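Trehalose synthase regulatory protein (Candida albicans, PDB 5HUS) probably acts as a regulatory subunit in trehalose synthesis, its C-terminal domain belonging to the trehalose-phosphatase family of HAD-type proteins. Local coordinates at residues A[61-64]-A[65-68]; A[151-154]-A[155-158]; A[178-182]-A[183-187]; A[218-221]-A[222-226]; A[260-263]-A[264-267]. One frame throughout, in Å; residues are numbered along the deposited sequence.

Contact 1: A[61-64]-A[65-68]; sequences SDLV and ESQD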
loop_
_atom_site.group_PDB
_atom_site.type_symbol
_atom_site.label_atom_id
_atom_site.label_comp_id
_atom_site.label_asym_id
_atom_site.label_seq_id
_atom_site.Cartn_x
_atom_site.Cartn_y
_atom_site.Cartn_z
ATOM N N SER A 61 -14.321 14.983 -0.273
ATOM C CA SER A 61 -15.049 15.430 -1.461
ATOM C C SER A 61 -14.448 16.696 -2.072
ATOM O O SER A 61 -14.385 16.832 -3.295
ATOM C CB SER A 61 -16.530 15.655 -1.136
ATOM O OG SER A 61 -16.692 16.482 0.001
ATOM N N ASP A 62 -13.997 17.614 -1.227
ATOM C CA ASP A 62 -13.368 18.834 -1.709
ATOM C C ASP A 62 -11.997 18.533 -2.307
ATOM O O ASP A 62 -11.642 19.051 -3.366
ATOM C CB ASP A 62 -13.249 19.858 -0.579
ATOM C CG ASP A 62 -14.602 20.251 -0.008
ATOM O OD1 ASP A 62 -15.596 20.210 -0.762
ATOM O OD2 ASP A 62 -14.672 20.593 1.192
ATOM N N LEU A 63 -11.236 17.682 -1.628
ATOM C CA LEU A 63 -9.891 17.328 -2.073
ATOM C C LEU A 63 -9.880 16.692 -3.458
ATOM O O LEU A 63 -9.047 17.034 -4.296
ATOM C CB LEU A 63 -9.230 16.378 -1.073
ATOM C CG LEU A 63 -7.864 15.840 -1.503
ATOM C CD1 LEU A 63 -6.880 16.991 -1.688
ATOM C CD2 LEU A 63 -7.345 14.825 -0.498
ATOM N N VAL A 64 -10.804 15.770 -3.701
ATOM C CA VAL A 64 -10.801 15.033 -4.958
ATOM C C VAL A 64 -11.332 15.873 -6.116
ATOM O O VAL A 64 -10.930 15.681 -7.264
ATOM C CB VAL A 64 -11.623 13.736 -4.855
ATOM C CG1 VAL A 64 -10.987 12.793 -3.845
ATOM C CG2 VAL A 64 -13.067 14.039 -4.476
ATOM N N GLU A 65 -12.221 16.812 -5.816
ATOM C CA GLU A 65 -12.831 17.629 -6.859
ATOM C C GLU A 65 -11.857 18.671 -7.405
ATOM O O GLU A 65 -12.139 19.319 -8.411
ATOM C CB GLU A 65 -14.109 18.297 -6.335
ATOM C CG GLU A 65 -15.379 17.557 -6.747
ATOM C CD GLU A 65 -16.440 17.522 -5.659
ATOM O OE1 GLU A 65 -16.637 18.548 -4.971
ATOM O OE2 GLU A 65 -17.077 16.461 -5.490
ATOM N N SER A 66 -10.708 18.822 -6.750
ATOM C CA SER A 66 -9.653 19.703 -7.246
ATOM C C SER A 66 -9.001 19.118 -8.500
ATOM O O SER A 66 -8.729 17.921 -8.569
ATOM C CB SER A 66 -8.606 19.949 -6.159
ATOM O OG SER A 66 -8.287 18.748 -5.480
ATOM N N GLN A 67 -8.744 19.969 -9.489
ATOM C CA GLN A 67 -8.315 19.504 -10.807
ATOM C C GLN A 67 -6.850 19.074 -10.877
ATOM O O GLN A 67 -6.474 18.278 -11.737
ATOM C CB GLN A 67 -8.564 20.591 -11.854
ATOM C CG GLN A 67 -9.998 21.086 -11.910
ATOM C CD GLN A 67 -10.304 21.828 -13.196
ATOM O OE1 GLN A 67 -9.986 21.355 -14.289
ATOM N NE2 GLN A 67 -10.918 23.000 -13.073
ATOM N N ASP A 68 -6.022 19.601 -9.984
ATOM C CA ASP A 68 -4.591 19.327 -10.046
ATOM C C ASP A 68 -4.165 18.261 -9.043
ATOM O O ASP A 68 -2.978 18.069 -8.802
ATOM C CB ASP A 68 -3.801 20.611 -9.802
ATOM C CG ASP A 68 -4.345 21.410 -8.636
ATOM O OD1 ASP A 68 -5.129 20.843 -7.843
ATOM O OD2 ASP A 68 -3.991 22.602 -8.510
#

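Contact 2: A[151-154]-A[155-158]; sequences FHAG and KSFS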
loop_
_atom_site.group_PDB
_atom_site.type_symbol
_atom_site.label_atom_id
_atom_site.label_comp_id
_atom_site.label_asym_id
_atom_site.label_seq_id
_atom_site.Cartn_x
_atom_site.Cartn_y
_atom_site.Cartn_z
ATOM N N PHE A 151 -1.104 -16.149 5.670
ATOM C CA PHE A 151 -1.263 -17.256 6.604
ATOM C C PHE A 151 -1.727 -16.680 7.939
ATOM O O PHE A 151 -0.950 -16.046 8.644
ATOM C CB PHE A 151 0.062 -18.016 6.748
ATOM C CG PHE A 151 0.006 -19.206 7.672
ATOM C CD1 PHE A 151 -1.180 -19.882 7.905
ATOM C CD2 PHE A 151 1.158 -19.655 8.302
ATOM C CE1 PHE A 151 -1.215 -20.976 8.754
ATOM C CE2 PHE A 151 1.126 -20.746 9.152
ATOM C CZ PHE A 151 -0.064 -21.405 9.378
ATOM N N HIS A 152 -2.996 -16.892 8.277
ATOM C CA HIS A 152 -3.575 -16.325 9.492
ATOM C C HIS A 152 -3.483 -17.288 10.672
ATOM O O HIS A 152 -3.858 -18.451 10.559
ATOM C CB HIS A 152 -5.044 -15.961 9.276
ATOM C CG HIS A 152 -5.275 -14.900 8.244
ATOM N ND1 HIS A 152 -5.481 -13.580 8.576
ATOM C CD2 HIS A 152 -5.375 -14.970 6.895
ATOM C CE1 HIS A 152 -5.683 -12.877 7.474
ATOM N NE2 HIS A 152 -5.626 -13.698 6.442
ATOM N N ALA A 153 -3.003 -16.793 11.808
ATOM C CA ALA A 153 -2.938 -17.605 13.018
ATOM C C ALA A 153 -4.341 -17.991 13.476
ATOM O O ALA A 153 -4.556 -19.092 13.978
ATOM C CB ALA A 153 -2.207 -16.860 14.119
ATOM N N GLY A 154 -5.290 -17.078 13.291
ATOM C CA GLY A 154 -6.666 -17.322 13.679
ATOM C C GLY A 154 -6.758 -17.719 15.139
ATOM O O GLY A 154 -6.141 -17.091 15.999
ATOM N N LYS A 155 -7.500 -18.787 15.406
ATOM C CA LYS A 155 -7.757 -19.225 16.773
ATOM C C LYS A 155 -6.544 -19.902 17.408
ATOM O O LYS A 155 -6.474 -20.032 18.630
ATOM C CB LYS A 155 -8.961 -20.171 16.809
ATOM C CG LYS A 155 -9.546 -20.380 18.204
ATOM C CD LYS A 155 -10.634 -21.443 18.199
ATOM C CE LYS A 155 -11.004 -21.858 19.618
ATOM N NZ LYS A 155 -11.725 -23.160 19.645
ATOM N N SER A 156 -5.587 -20.328 16.587
ATOM C CA SER A 156 -4.389 -20.980 17.113
ATOM C C SER A 156 -3.616 -20.026 18.015
ATOM O O SER A 156 -2.894 -20.456 18.916
ATOM C CB SER A 156 -3.488 -21.478 15.979
ATOM O OG SER A 156 -2.731 -20.419 15.416
ATOM N N PHE A 157 -3.786 -18.730 17.769
ATOM C CA PHE A 157 -3.080 -17.689 18.510
ATOM C C PHE A 157 -3.559 -17.608 19.953
ATOM O O PHE A 157 -2.785 -17.282 20.854
ATOM C CB PHE A 157 -3.262 -16.335 17.824
ATOM C CG PHE A 157 -2.286 -15.287 18.272
ATOM C CD1 PHE A 157 -0.973 -15.312 17.825
ATOM C CD2 PHE A 157 -2.681 -14.265 19.120
ATOM C CE1 PHE A 157 -0.069 -14.343 18.227
ATOM C CE2 PHE A 157 -1.781 -13.291 19.524
ATOM C CZ PHE A 157 -0.475 -13.331 19.077
ATOM N N SER A 158 -4.840 -17.890 20.168
ATOM C CA SER A 158 -5.400 -17.863 21.514
ATOM C C SER A 158 -5.240 -19.225 22.189
ATOM O O SER A 158 -5.031 -19.306 23.400
ATOM C CB SER A 158 -6.874 -17.439 21.474
ATOM O OG SER A 158 -7.616 -18.226 20.559
#

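Contact 3: A[178-182]-A[183-187]; sequences LFEHN and GVHAT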
loop_
_atom_site.group_PDB
_atom_site.type_symbol
_atom_site.label_atom_id
_atom_site.label_comp_id
_atom_site.label_asym_id
_atom_site.label_seq_id
_atom_site.Cartn_x
_atom_site.Cartn_y
_atom_site.Cartn_z
ATOM N N LEU A 178 13.096 -20.857 0.288
ATOM C CA LEU A 178 12.741 -21.407 -1.016
ATOM C C LEU A 178 12.410 -20.363 -2.088
ATOM O O LEU A 178 12.592 -20.631 -3.275
ATOM C CB LEU A 178 11.559 -22.364 -0.880
ATOM C CG LEU A 178 11.773 -23.620 -0.028
ATOM C CD1 LEU A 178 10.597 -24.562 -0.177
ATOM C CD2 LEU A 178 13.069 -24.317 -0.402
ATOM N N PHE A 179 11.922 -19.191 -1.696
ATOM C CA PHE A 179 11.444 -18.240 -2.701
ATOM C C PHE A 179 12.164 -16.901 -2.761
ATOM O O PHE A 179 11.884 -16.093 -3.648
ATOM C CB PHE A 179 9.943 -17.995 -2.497
ATOM C CG PHE A 179 9.094 -19.164 -2.888
ATOM C CD1 PHE A 179 8.610 -19.284 -4.182
ATOM C CD2 PHE A 179 8.799 -20.160 -1.972
ATOM C CE1 PHE A 179 7.837 -20.367 -4.549
ATOM C CE2 PHE A 179 8.025 -21.244 -2.332
ATOM C CZ PHE A 179 7.543 -21.348 -3.624
ATOM N N GLU A 180 13.087 -16.649 -1.836
ATOM C CA GLU A 180 13.823 -15.389 -1.836
ATOM C C GLU A 180 14.499 -15.102 -3.184
ATOM O O GLU A 180 14.503 -13.965 -3.640
ATOM C CB GLU A 180 14.869 -15.372 -0.719
ATOM C CG GLU A 180 15.779 -14.163 -0.744
ATOM C CD GLU A 180 16.732 -14.106 0.436
ATOM O OE1 GLU A 180 17.429 -15.112 0.691
ATOM O OE2 GLU A 180 16.783 -13.051 1.105
ATOM N N HIS A 181 15.040 -16.132 -3.836
ATOM C CA HIS A 181 15.723 -15.923 -5.116
ATOM C C HIS A 181 14.769 -15.447 -6.211
ATOM O O HIS A 181 15.206 -14.906 -7.222
ATOM C CB HIS A 181 16.432 -17.206 -5.576
ATOM C CG HIS A 181 15.498 -18.304 -5.976
ATOM N ND1 HIS A 181 15.075 -19.274 -5.095
ATOM C CD2 HIS A 181 14.909 -18.588 -7.162
ATOM C CE1 HIS A 181 14.271 -20.115 -5.723
ATOM N NE2 HIS A 181 14.149 -19.718 -6.977
ATOM N N ASN A 182 13.473 -15.661 -6.010
ATOM C CA ASN A 182 12.467 -15.190 -6.957
ATOM C C ASN A 182 12.000 -13.764 -6.668
ATOM O O ASN A 182 11.090 -13.265 -7.321
ATOM C CB ASN A 182 11.255 -16.120 -6.950
ATOM C CG ASN A 182 11.571 -17.490 -7.508
ATOM O OD1 ASN A 182 12.345 -17.622 -8.456
ATOM N ND2 ASN A 182 10.970 -18.521 -6.925
ATOM N N GLY A 183 12.614 -13.123 -5.682
ATOM C CA GLY A 183 12.193 -11.792 -5.268
ATOM C C GLY A 183 10.885 -11.829 -4.500
ATOM O O GLY A 183 10.071 -10.907 -4.587
ATOM N N VAL A 184 10.681 -12.908 -3.750
ATOM C CA VAL A 184 9.477 -13.092 -2.947
ATOM C C VAL A 184 9.866 -13.330 -1.490
ATOM O O VAL A 184 10.800 -14.076 -1.215
ATOM C CB VAL A 184 8.631 -14.275 -3.471
ATOM C CG1 VAL A 184 7.495 -14.607 -2.511
ATOM C CG2 VAL A 184 8.101 -13.965 -4.863
ATOM N N HIS A 185 9.168 -12.683 -0.559
ATOM C CA HIS A 185 9.463 -12.866 0.858
ATOM C C HIS A 185 8.199 -13.002 1.692
ATOM O O HIS A 185 7.144 -12.497 1.316
ATOM C CB HIS A 185 10.298 -11.705 1.397
ATOM C CG HIS A 185 11.754 -11.803 1.060
ATOM N ND1 HIS A 185 12.299 -11.215 -0.061
ATOM C CD2 HIS A 185 12.775 -12.425 1.695
ATOM C CE1 HIS A 185 13.596 -11.468 -0.102
ATOM N NE2 HIS A 185 13.910 -12.199 0.954
ATOM N N ALA A 186 8.328 -13.701 2.815
ATOM C CA ALA A 186 7.275 -13.773 3.823
ATOM C C ALA A 186 7.626 -12.840 4.980
ATOM O O ALA A 186 8.789 -12.740 5.372
ATOM C CB ALA A 186 7.106 -15.187 4.311
ATOM N N THR A 187 6.629 -12.153 5.524
ATOM C CA THR A 187 6.860 -11.237 6.638
ATOM C C THR A 187 5.785 -11.441 7.701
ATOM O O THR A 187 4.655 -11.794 7.378
ATOM C CB THR A 187 6.858 -9.768 6.169
ATOM O OG1 THR A 187 7.681 -9.640 5.001
ATOM C CG2 THR A 187 7.397 -8.853 7.257
#

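Contact 4: A[218-221]-A[222-226]; sequences QKYV and VTHIN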
loop_
_atom_site.group_PDB
_atom_site.type_symbol
_atom_site.label_atom_id
_atom_site.label_comp_id
_atom_site.label_asym_id
_atom_site.label_seq_id
_atom_site.Cartn_x
_atom_site.Cartn_y
_atom_site.Cartn_z
ATOM N N GLN A 218 -2.147 4.594 -20.439
ATOM C CA GLN A 218 -2.136 3.222 -19.962
ATOM C C GLN A 218 -1.455 2.274 -20.932
ATOM O O GLN A 218 -0.705 1.391 -20.518
ATOM C CB GLN A 218 -3.565 2.758 -19.702
ATOM C CG GLN A 218 -3.673 1.407 -19.043
ATOM C CD GLN A 218 -4.840 1.350 -18.087
ATOM O OE1 GLN A 218 -5.137 2.330 -17.398
ATOM N NE2 GLN A 218 -5.515 0.209 -18.041
ATOM N N LYS A 219 -1.718 2.461 -22.222
ATOM C CA LYS A 219 -1.151 1.584 -23.239
ATOM C C LYS A 219 0.371 1.618 -23.199
ATOM O O LYS A 219 1.020 0.587 -23.350
ATOM C CB LYS A 219 -1.659 1.968 -24.630
ATOM C CG LYS A 219 -3.132 1.641 -24.848
ATOM C CD LYS A 219 -3.498 1.656 -26.326
ATOM C CE LYS A 219 -4.955 1.270 -26.541
ATOM N NZ LYS A 219 -5.275 -0.084 -25.997
ATOM N N TYR A 220 0.939 2.798 -22.973
ATOM C CA TYR A 220 2.389 2.916 -22.865
ATOM C C TYR A 220 2.895 2.143 -21.653
ATOM O O TYR A 220 3.865 1.393 -21.745
ATOM C CB TYR A 220 2.815 4.384 -22.771
ATOM C CG TYR A 220 4.294 4.569 -22.512
ATOM C CD1 TYR A 220 5.195 4.660 -23.564
ATOM C CD2 TYR A 220 4.788 4.654 -21.215
ATOM C CE1 TYR A 220 6.549 4.827 -23.330
ATOM C CE2 TYR A 220 6.135 4.819 -20.972
ATOM C CZ TYR A 220 7.013 4.907 -22.032
ATOM O OH TYR A 220 8.355 5.070 -21.781
ATOM N N VAL A 221 2.231 2.334 -20.517
ATOM C CA VAL A 221 2.618 1.662 -19.285
ATOM C C VAL A 221 2.557 0.142 -19.440
ATOM O O VAL A 221 3.496 -0.566 -19.069
ATOM C CB VAL A 221 1.724 2.093 -18.107
ATOM C CG1 VAL A 221 2.051 1.280 -16.862
ATOM C CG2 VAL A 221 1.894 3.575 -17.839
ATOM N N VAL A 222 1.455 -0.355 -19.994
ATOM C CA VAL A 222 1.289 -1.791 -20.183
ATOM C C VAL A 222 2.359 -2.336 -21.131
ATOM O O VAL A 222 3.000 -3.345 -20.833
ATOM C CB VAL A 222 -0.125 -2.129 -20.709
ATOM C CG1 VAL A 222 -0.233 -3.607 -21.049
ATOM C CG2 VAL A 222 -1.175 -1.740 -19.670
ATOM N N THR A 223 2.580 -1.646 -22.245
ATOM C CA THR A 223 3.599 -2.047 -23.211
ATOM C C THR A 223 4.993 -2.054 -22.587
ATOM O O THR A 223 5.813 -2.927 -22.881
ATOM C CB THR A 223 3.600 -1.116 -24.444
ATOM O OG1 THR A 223 2.338 -1.206 -25.114
ATOM C CG2 THR A 223 4.708 -1.502 -25.416
ATOM N N HIS A 224 5.256 -1.089 -21.713
ATOM C CA HIS A 224 6.578 -0.973 -21.107
ATOM C C HIS A 224 6.594 -1.413 -19.643
ATOM O O HIS A 224 7.363 -0.888 -18.848
ATOM C CB HIS A 224 7.088 0.468 -21.223
ATOM C CG HIS A 224 7.254 0.935 -22.637
ATOM N ND1 HIS A 224 6.200 1.394 -23.397
ATOM C CD2 HIS A 224 8.349 0.999 -23.431
ATOM C CE1 HIS A 224 6.639 1.724 -24.599
ATOM N NE2 HIS A 224 7.938 1.492 -24.646
ATOM N N ILE A 225 5.770 -2.397 -19.295
ATOM C CA ILE A 225 5.606 -2.751 -17.887
ATOM C C ILE A 225 6.903 -3.309 -17.288
ATOM O O ILE A 225 7.155 -3.146 -16.102
ATOM C CB ILE A 225 4.440 -3.755 -17.679
ATOM C CG1 ILE A 225 4.001 -3.782 -16.208
ATOM C CG2 ILE A 225 4.798 -5.160 -18.185
ATOM C CD1 ILE A 225 3.310 -2.516 -15.747
ATOM N N ASN A 226 7.748 -3.923 -18.115
ATOM C CA ASN A 226 9.024 -4.443 -17.631
ATOM C C ASN A 226 9.872 -3.370 -16.948
ATOM O O ASN A 226 10.539 -3.636 -15.944
ATOM C CB ASN A 226 9.807 -5.083 -18.783
ATOM C CG ASN A 226 11.300 -4.839 -18.687
ATOM O OD1 ASN A 226 12.005 -5.514 -17.937
ATOM N ND2 ASN A 226 11.793 -3.873 -19.458
#

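Contact 5: A[260-263]-A[264-267]; sequences YEYV and NSLK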
loop_
_atom_site.group_PDB
_atom_site.type_symbol
_atom_site.label_atom_id
_atom_site.label_comp_id
_atom_site.label_asym_id
_atom_site.label_seq_id
_atom_site.Cartn_x
_atom_site.Cartn_y
_atom_site.Cartn_z
ATOM N N TYR A 260 7.427 5.158 3.474
ATOM C CA TYR A 260 7.808 6.466 4.023
ATOM C C TYR A 260 9.206 6.843 3.556
ATOM O O TYR A 260 9.444 7.955 3.093
ATOM C CB TYR A 260 7.778 6.481 5.559
ATOM C CG TYR A 260 6.416 6.296 6.172
ATOM C CD1 TYR A 260 5.303 6.957 5.671
ATOM C CD2 TYR A 260 6.244 5.448 7.255
ATOM C CE1 TYR A 260 4.050 6.778 6.247
ATOM C CE2 TYR A 260 5.006 5.257 7.827
ATOM C CZ TYR A 260 3.915 5.919 7.321
ATOM O OH TYR A 260 2.688 5.713 7.901
ATOM N N GLU A 261 10.133 5.908 3.695
ATOM C CA GLU A 261 11.512 6.163 3.297
ATOM C C GLU A 261 11.612 6.494 1.810
ATOM O O GLU A 261 12.369 7.388 1.417
ATOM C CB GLU A 261 12.387 4.961 3.649
ATOM C CG GLU A 261 12.550 4.754 5.147
ATOM C CD GLU A 261 13.324 3.492 5.484
ATOM O OE1 GLU A 261 13.970 2.934 4.579
ATOM O OE2 GLU A 261 13.280 3.057 6.655
ATOM N N TYR A 262 10.836 5.795 0.985
ATOM C CA TYR A 262 10.840 6.059 -0.454
ATOM C C TYR A 262 10.279 7.440 -0.789
ATOM O O TYR A 262 10.884 8.194 -1.555
ATOM C CB TYR A 262 10.051 4.980 -1.211
ATOM C CG TYR A 262 9.935 5.259 -2.699
ATOM C CD1 TYR A 262 11.065 5.520 -3.469
ATOM C CD2 TYR A 262 8.700 5.269 -3.333
ATOM C CE1 TYR A 262 10.965 5.786 -4.827
ATOM C CE2 TYR A 262 8.588 5.528 -4.690
ATOM C CZ TYR A 262 9.725 5.789 -5.433
ATOM O OH TYR A 262 9.621 6.044 -6.783
ATOM N N VAL A 263 9.121 7.774 -0.222
ATOM C CA VAL A 263 8.511 9.065 -0.496
ATOM C C VAL A 263 9.384 10.190 0.060
ATOM O O VAL A 263 9.514 11.235 -0.570
ATOM C CB VAL A 263 7.080 9.145 0.077
ATOM C CG1 VAL A 263 6.524 10.552 -0.052
ATOM C CG2 VAL A 263 6.194 8.152 -0.663
ATOM N N ASN A 264 10.000 9.965 1.219
ATOM C CA ASN A 264 10.939 10.945 1.781
ATOM C C ASN A 264 12.099 11.216 0.833
ATOM O O ASN A 264 12.528 12.360 0.667
ATOM C CB ASN A 264 11.488 10.474 3.131
ATOM C CG ASN A 264 10.492 10.648 4.260
ATOM O OD1 ASN A 264 9.480 11.323 4.106
ATOM N ND2 ASN A 264 10.784 10.044 5.405
ATOM N N SER A 265 12.586 10.155 0.201
ATOM C CA SER A 265 13.730 10.249 -0.698
ATOM C C SER A 265 13.384 10.962 -2.005
ATOM O O SER A 265 14.274 11.437 -2.705
ATOM C CB SER A 265 14.288 8.855 -0.991
ATOM O OG SER A 265 13.511 8.157 -1.951
ATOM N N LEU A 266 12.095 11.057 -2.323
ATOM C CA LEU A 266 11.657 11.709 -3.557
ATOM C C LEU A 266 11.854 13.219 -3.536
ATOM O O LEU A 266 11.671 13.886 -4.554
ATOM C CB LEU A 266 10.181 11.398 -3.833
ATOM C CG LEU A 266 9.882 9.971 -4.292
ATOM C CD1 LEU A 266 8.375 9.759 -4.430
ATOM C CD2 LEU A 266 10.592 9.667 -5.603
ATOM N N LYS A 267 12.225 13.758 -2.379
ATOM C CA LYS A 267 12.372 15.201 -2.234
ATOM C C LYS A 267 13.457 15.736 -3.174
ATOM O O LYS A 267 13.464 16.916 -3.513
ATOM C CB LYS A 267 12.679 15.561 -0.773
ATOM C CG LYS A 267 12.611 17.050 -0.464
ATOM C CD LYS A 267 11.823 17.364 0.811
ATOM C CE LYS A 267 10.389 17.789 0.489
ATOM N NZ LYS A 267 9.784 18.710 1.500
#

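Contact 1: A[61-64]-A[65-68]
Glu-65 lies back along the last turn of helix 61-65, its whole side chain passing the carbonyl oxygen of Ser-61. Its CB is 3.4 Å from Ser-61 O, and CG follows the same oxygen a little further off. A bend at chi2 (141°) then brings the carboxylate carbon back in, with CD 3.2 Å from Ser-61 O. Ser-61 O sits over the flat face of the carboxylate, above CD; with OE1 and OE2 it makes three acceptors, so no hydrogen bond forms. Asp-62 adds a second carboxylate nearby, its OD1 4.6 Å from Glu-65 OE1, and the two like charges would probably disfavour a closer approach.

The backbone here is only loosely bonded. Glu-65 N gives a weak bond of 3.3 Å to Ser-61 O and another weak one of 3.4 Å to Asp-62 O, as if divided between alpha and 3-10 spacing. The close approach of Ser-66 OG to Leu-63 O is doubtful in the model. At the other end of the turn Ser-61 OG bonds to Arg-58 O, and Asn-305 OD1 accepts from Leu-63 N.

Leu-63 and Val-64 turn from this acidic side to meet Val-71. This is a short amphipathic helix ending in a loop that feeds strand 69-74, in the parallel part of the mixed central sheet, as in the Rossmann-like HAD fold.

Contact 2: A[151-154]-A[155-158]
Lys-155 follows directly on Gly-154, and the two form the corners of a type II' beta turn running from Ala-153 to Ser-156. Gly-154 takes the first corner with a positive phi of 55°, a value that favours glycine. The extended Lys-155 chain leads away from the turn, while Lys-155 O is the acceptor used further on by Ser-158.

Ser-156 closes the turn twice on one acceptor. Its backbone N meets Ala-153 O at 3.1 Å, and its hydroxyl OG reaches the same oxygen at 2.7 Å. Both come from one face of the carbonyl plane, the hydroxyl tilted 26° from it. The chi1 of 79° swings OG back over its own backbone to do this. The same hydroxyl is hydrogen-bonded to Ser-164 OG, so the turn is tied to the start of the following long helix.

Phe-157 adds a weak bond, N to Gly-154 O at 3.4 Å, and sets its CB against the methyl of Ala-153, 3.9 Å from Ala-153 CB. Beyond CB the side chain leaves Ala-153 and touches Ser-164 and Asn-191.

Ser-158 repeats the double grip one step along: its OG is 2.9 Å and its N 3.1 Å from Lys-155 O, again from a single face.

The turn thus carries the chain out of strand 149-152 of the four-stranded antiparallel sheet and into helix 156-159. Ala-153 is lodged against Ser-164 and Met-168 of helix 161-179, and backbone bonds join Ala-153 to Asn-191 and Lys-155 to Gly-139.

Contact 3: A[178-182]-A[183-187]
Glu-180 lays its aliphatic chain against the imidazole of His-185, with CG 3.2 Å from His-185 NE2. Between them the backbone makes a Schellman motif. Gly-183, with positive phi, gives its N to Glu-180 O at 2.9 Å, and Val-184 N closes the wider loop with a weak bond of 3.4 Å to Phe-179 O. The motif's usual apolar pair is present too: Phe-179 CB lies 4.1 Å from Val-184 CB, in a layer continued by Trp-122 and Ile-126 of helix 116-136. It turns the chain from helix 161-179 through a 3-10 turn into edge strand 184-189.

On the outer side, the extended Glu-180 chain (chi1 174°) carries OE2 to the rim of the His-185 ring. NE2 donates to OE2 at 3.0 Å, nearly straight at 164°. The oxygen lies in the ring plane, but NE2 meets it on the anti side and clearly out of the carboxylate plane, which stands 84° to the ring. Asp-198 OD1 takes the other imidazole nitrogen, ND1, so two acids hold the ring's rotation and would probably favour a charged imidazole. Glu-180 CA sits over one face of the ring, offset toward its rim, and makes a CA-H...O contact with Val-184 O at 3.4 Å.

Contact 4: A[218-221]-A[222-226]
The rings of Tyr-220 and His-224 make an offset stack one helical turn apart, their centroids 4.1 Å apart and their planes inclined by 26°. His-224 ND1 lies over one face of the phenol ring, displaced towards its rim, and Tyr-220 CE1 lies over a face of the imidazole, 3.4 Å from His-224 CE1. The imidazole edge is occupied as well: ND1 donates within the ring plane to Tyr-220 O at 2.9 Å. One residue thus serves the histidine twice, by its ring over a face and by its carbonyl at the edge, which should fix the rotation of the imidazole.

That carbonyl also accepts a bond from His-224 N at 2.8 Å, the two nitrogens arriving from opposite faces of its plane. Thr-223 treats the preceding carbonyl alike, OG1 at 2.8 Å and N at 2.9 Å from Lys-219 O, again from opposite faces; a chi1 of -62° sets OG1 beside its own backbone N, facing the carbonyl one turn earlier. An ordinary helical bond joins Val-222 N to Gln-218 O.

On the buried side Val-221 CG1 touches Ile-225 CD1 at 4.2 Å, and both lean on Ile-111 and on Leu-207 of helix 200-213. His-224 leaves helical angles here, so the stack and paired bonds mark the C-terminal end of an amphipathic surface helix, 218-223, at the break before the short helix 225-229.

Contact 5: A[260-263]-A[264-267]
Tyr-260 and Asn-264 are joined by a regular helical bond, Asn-264 N to Tyr-260 O at 2.8 Å. Ser-265 N follows with 3.0 Å to Glu-261 O. Leu-266 N is then divided: it keeps a weak bond of 3.2 Å to Tyr-262 O and makes a better one, 3.1 Å, to Val-263 O. The alpha-helical pattern is tightening here into a 3-10 turn.

Of the side-chain hydrogen bonds, one stays within the turn. A chi1 of 78° folds Ser-265 OG back to donate to Tyr-262 O at 2.7 Å, so this carbonyl has a hydroxyl as well as the weak amide of Leu-266. The side-chain carboxamide of Asn-264 packs against a carbonyl without bonding to it, CG being 3.1 Å from Tyr-260 O; its bonds go outward, OD1 to Thr-275 OG1 and ND2 to Ala-289 O. Tyr-260 OH likewise bonds to Gly-251 O.

Helix 254-265 is the crossover of a beta-alpha-beta unit between strands 243-250 and 272-278, packed on the central sheet of the HAD fold. The Asn-264 bond to Thr-275 ties it to the second strand, while Ala-289 lies in a later loop.

Apolar contact falls on another side of the helix. Leu-266 lies over one face of the Tyr-262 ring, offset towards the rim, where its CD2 is 4.0 Å from Tyr-262 CE1 and 3.9 Å from Tyr-262 OH. Ile-205 and Arg-206 of helix 200-213 touch Tyr-262, Leu-209 touches Leu-266, and Val-263 rests on Thr-275.

Overall arrangement
All five contacts are local and none touches another. Contacts 2, 3 and 5 are partly buried. The centre of contact 5 is about 14 Å from that of the chain, the nearest of the five, and its polar side chains bond to the central sheet region. Contacts 1 and 4 are surface helix ends: the first sets acids beside weak backbone bonds, the second a ring stack with doubled carbonyl acceptors. Contacts 4 and 5 both lean on helix 200-213. Contacts 2 and 3 belong to the antiparallel sheet, probably the cap module of this HAD family. They precede and end helix 161-179, through a serine-closed turn and a Schellman motif respectively. Contact 1 lies across the chain's centre from both.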